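Local coordinates for hypothetical protein (Pyrococcus furiosus, PDB 2FZF) that is of unknown function but belongs to the rubrerythrin family of the ferritin clan, whose members typically carry metal sites within a four-helix bundle, at residues 37-42 with 56-61. Numbering follows the deposited sequence.
Sequences EFYKSL and NWLAEE
Segments 37-42 and 56-61, on helices 21-44 and 51-61, come closest at Tyr-39 and Ala-59, whose CA atoms lie 5.5 Å apart. The two helices are consecutive in the chain and pack inside a ferritin-like helical bundle, as expected of a rubrerythrin relative. Three side chains, all buried, carry the contact, and no hydrogen bond crosses between 37-42 and 56-61, so the join is apolar.

At the base of the tyrosine, Tyr-39 CB meets Ala-59 CB at 3.7 Å, while Ala-59 CA approaches the ring obliquely. Higher up, one methyl of Leu-58 lies over a face of the phenol ring: Leu-58 CD2 lies 3.9 Å from the centroid of the Tyr-39 ring and 28° off the normal, which meets the geometry of a CH-pi contact. The methyl is shifted toward Tyr-39 CE1, its nearest ring atom, with CZ next. Leu-58 reaches the ring with CG anti to its backbone N (chi1 -157°). On the opposite face, Phe-38 CD1 stands 3.6 Å from the plane of the Tyr-39 ring, offset toward the rim, so that the ring lies between the leucine methyl and the phenylalanine.

Leu-154 of helix 134-164 touches both Tyr-39 and Leu-58, and Ala-113 and Glu-117 of helix 103-129 also pack on the tyrosine, which therefore links three helices besides its own. Beyond the touching residues, Trp-57 stacks on Trp-57 of the second subunit, placing helix 51-61 at the dimer interface.

Within 37-42, Ser-41 turns its hydroxyl back to the preceding turn, where Ser-41 OG donates to Glu-37 O at 2.9 Å with a C=O...OG angle of 176°.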
ATOM      1  N   GLU A  37       8.216  16.190  -3.425  1.00 42.42           N
ATOM      2  CA  GLU A  37       8.068  17.160  -4.491  1.00 45.27           C
ATOM      3  C   GLU A  37       7.955  16.494  -5.848  1.00 45.26           C
ATOM      4  O   GLU A  37       7.540  17.119  -6.828  1.00 45.33           O
ATOM      5  CB  GLU A  37       9.226  18.159  -4.452  1.00 48.65           C
ATOM      6  CG  GLU A  37      10.572  17.575  -4.758  1.00 55.31           C
ATOM      7  CD  GLU A  37      11.679  18.622  -4.747  1.00 59.76           C
ATOM      8  OE1 GLU A  37      12.692  18.410  -5.463  1.00 62.63           O
ATOM      9  OE2 GLU A  37      11.546  19.642  -4.023  1.00 59.14           O
ATOM     10  N   PHE A  38       8.301  15.213  -5.890  1.00 44.29           N
ATOM     11  CA  PHE A  38       8.210  14.445  -7.120  1.00 42.94           C
ATOM     12  C   PHE A  38       6.754  14.080  -7.356  1.00 43.83           C
ATOM     13  O   PHE A  38       6.227  14.238  -8.461  1.00 45.63           O
ATOM     14  CB  PHE A  38       9.060  13.174  -7.036  1.00 40.14           C
ATOM     15  CG  PHE A  38       8.710  12.157  -8.072  1.00 36.68           C
ATOM     16  CD1 PHE A  38       7.979  11.022  -7.731  1.00 36.78           C
ATOM     17  CD2 PHE A  38       9.021  12.372  -9.396  1.00 34.65           C
ATOM     18  CE1 PHE A  38       7.557  10.124  -8.704  1.00 35.01           C
ATOM     19  CE2 PHE A  38       8.602  11.479 -10.372  1.00 36.70           C
ATOM     20  CZ  PHE A  38       7.867  10.353 -10.022  1.00 34.52           C
ATOM     21  N   TYR A  39       6.100  13.589  -6.316  1.00 43.43           N
ATOM     22  CA  TYR A  39       4.702  13.217  -6.439  1.00 44.83           C
ATOM     23  C   TYR A  39       3.828  14.449  -6.630  1.00 45.52           C
ATOM     24  O   TYR A  39       2.852  14.427  -7.387  1.00 45.09           O
ATOM     25  CB  TYR A  39       4.280  12.428  -5.204  1.00 43.20           C
ATOM     26  CG  TYR A  39       4.904  11.052  -5.146  1.00 41.57           C
ATOM     27  CD1 TYR A  39       5.562  10.609  -3.997  1.00 40.49           C
ATOM     28  CD2 TYR A  39       4.771  10.166  -6.220  1.00 41.97           C
ATOM     29  CE1 TYR A  39       6.066   9.313  -3.913  1.00 41.57           C
ATOM     30  CE2 TYR A  39       5.265   8.873  -6.154  1.00 42.30           C
ATOM     31  CZ  TYR A  39       5.905   8.449  -5.004  1.00 43.91           C
ATOM     32  OH  TYR A  39       6.351   7.150  -4.944  1.00 46.82           O
ATOM     33  N   LYS A  40       4.187  15.533  -5.952  1.00 47.43           N
ATOM     34  CA  LYS A  40       3.424  16.771  -6.076  1.00 48.42           C
ATOM     35  C   LYS A  40       3.327  17.216  -7.526  1.00 47.04           C
ATOM     36  O   LYS A  40       2.299  17.733  -7.943  1.00 47.25           O
ATOM     37  CB  LYS A  40       4.072  17.881  -5.253  1.00 49.30           C
ATOM     38  CG  LYS A  40       3.394  18.132  -3.921  1.00 51.93           C
ATOM     39  CD  LYS A  40       1.968  18.640  -4.112  1.00 55.46           C
ATOM     40  CE  LYS A  40       1.933  19.967  -4.882  1.00 57.03           C
ATOM     41  NZ  LYS A  40       0.537  20.499  -5.071  1.00 57.02           N
ATOM     42  N   SER A  41       4.397  17.007  -8.289  1.00 45.88           N
ATOM     43  CA  SER A  41       4.427  17.406  -9.691  1.00 45.60           C
ATOM     44  C   SER A  41       3.783  16.371 -10.573  1.00 46.24           C
ATOM     45  O   SER A  41       3.234  16.687 -11.627  1.00 47.35           O
ATOM     46  CB  SER A  41       5.860  17.596 -10.155  1.00 44.27           C
ATOM     47  OG  SER A  41       6.559  18.395  -9.233  1.00 46.03           O
ATOM     48  N   LEU A  42       3.893  15.121 -10.152  1.00 46.10           N
ATOM     49  CA  LEU A  42       3.321  14.025 -10.902  1.00 43.96           C
ATOM     50  C   LEU A  42       1.814  14.228 -10.901  1.00 43.45           C
ATOM     51  O   LEU A  42       1.198  14.326 -11.954  1.00 40.59           O
ATOM     52  CB  LEU A  42       3.665  12.686 -10.229  1.00 42.29           C
ATOM     53  CG  LEU A  42       4.200  11.471 -11.011  1.00 39.36           C
ATOM     54  CD1 LEU A  42       3.766  10.216 -10.261  1.00 36.87           C
ATOM     55  CD2 LEU A  42       3.688  11.434 -12.450  1.00 37.04           C
ATOM     56  N   ASN A  56      -1.930  11.550  -5.323  1.00 45.68           N
ATOM     57  CA  ASN A  56      -2.073  12.622  -4.347  1.00 49.78           C
ATOM     58  C   ASN A  56      -2.139  12.097  -2.905  1.00 52.22           C
ATOM     59  O   ASN A  56      -1.545  12.683  -1.998  1.00 50.31           O
ATOM     60  CB  ASN A  56      -3.314  13.466  -4.662  1.00 50.71           C
ATOM     61  CG  ASN A  56      -2.988  14.693  -5.519  1.00 52.19           C
ATOM     62  OD1 ASN A  56      -2.020  15.414  -5.243  1.00 50.61           O
ATOM     63  ND2 ASN A  56      -3.803  14.943  -6.547  1.00 51.11           N
ATOM     64  N   TRP A  57      -2.854  10.996  -2.690  1.00 56.62           N
ATOM     65  CA  TRP A  57      -2.961  10.424  -1.353  1.00 61.67           C
ATOM     66  C   TRP A  57      -1.597   9.914  -0.925  1.00 62.16           C
ATOM     67  O   TRP A  57      -1.215   9.987   0.243  1.00 63.47           O
ATOM     68  CB  TRP A  57      -3.950   9.258  -1.332  1.00 67.43           C
ATOM     69  CG  TRP A  57      -4.014   8.578   0.008  1.00 74.91           C
ATOM     70  CD1 TRP A  57      -4.676   9.015   1.125  1.00 77.53           C
ATOM     71  CD2 TRP A  57      -3.341   7.371   0.391  1.00 77.97           C
ATOM     72  NE1 TRP A  57      -4.453   8.155   2.177  1.00 79.09           N
ATOM     73  CE2 TRP A  57      -3.637   7.138   1.754  1.00 78.91           C
ATOM     74  CE3 TRP A  57      -2.511   6.464  -0.285  1.00 80.77           C
ATOM     75  CZ2 TRP A  57      -3.136   6.034   2.456  1.00 81.03           C
ATOM     76  CZ3 TRP A  57      -2.009   5.362   0.414  1.00 81.27           C
ATOM     77  CH2 TRP A  57      -2.326   5.159   1.771  1.00 81.53           C
ATOM     78  N   LEU A  58      -0.867   9.389  -1.897  1.00 62.07           N
ATOM     79  CA  LEU A  58       0.454   8.849  -1.666  1.00 62.03           C
ATOM     80  C   LEU A  58       1.420   9.977  -1.305  1.00 62.67           C
ATOM     81  O   LEU A  58       2.298   9.804  -0.463  1.00 63.67           O
ATOM     82  CB  LEU A  58       0.901   8.118  -2.929  1.00 61.23           C
ATOM     83  CG  LEU A  58       1.961   7.033  -2.870  1.00 59.02           C
ATOM     84  CD1 LEU A  58       1.979   6.326  -4.205  1.00 58.68           C
ATOM     85  CD2 LEU A  58       3.312   7.632  -2.551  1.00 59.07           C
ATOM     86  N   ALA A  59       1.254  11.135  -1.932  1.00 63.96           N
ATOM     87  CA  ALA A  59       2.124  12.280  -1.651  1.00 65.80           C
ATOM     88  C   ALA A  59       1.932  12.793  -0.223  1.00 66.59           C
ATOM     89  O   ALA A  59       2.896  13.162   0.454  1.00 64.24           O
ATOM     90  CB  ALA A  59       1.846  13.403  -2.642  1.00 66.25           C
ATOM     91  N   GLU A  60       0.674  12.813   0.215  1.00 68.05           N
ATOM     92  CA  GLU A  60       0.306  13.276   1.549  1.00 69.58           C
ATOM     93  C   GLU A  60       0.870  12.348   2.603  1.00 69.43           C
ATOM     94  O   GLU A  60       1.509  12.781   3.564  1.00 68.15           O
ATOM     95  CB  GLU A  60      -1.218  13.354   1.677  1.00 71.10           C
ATOM     96  CG  GLU A  60      -1.852  14.307   0.671  1.00 75.34           C
ATOM     97  CD  GLU A  60      -3.322  14.582   0.934  1.00 77.21           C
ATOM     98  OE1 GLU A  60      -3.649  15.074   2.039  1.00 79.35           O
ATOM     99  OE2 GLU A  60      -4.149  14.313   0.029  1.00 76.46           O
ATOM    100  N   GLU A  61       0.619  11.060   2.408  1.00 70.62           N
ATOM    101  CA  GLU A  61       1.102  10.032   3.316  1.00 70.96           C
ATOM    102  C   GLU A  61       2.591  10.204   3.614  1.00 69.08           C
ATOM    103  O   GLU A  61       3.002  10.139   4.768  1.00 71.03           O
ATOM    104  CB  GLU A  61       0.855   8.655   2.702  1.00 73.47           C
ATOM    105  CG  GLU A  61      -0.485   8.051   3.049  1.00 77.03           C
ATOM    106  CD  GLU A  61      -0.514   7.537   4.472  1.00 80.40           C
ATOM    107  OE1 GLU A  61      -1.492   6.838   4.839  1.00 81.09           O
ATOM    108  OE2 GLU A  61       0.447   7.829   5.226  1.00 82.42           O
TER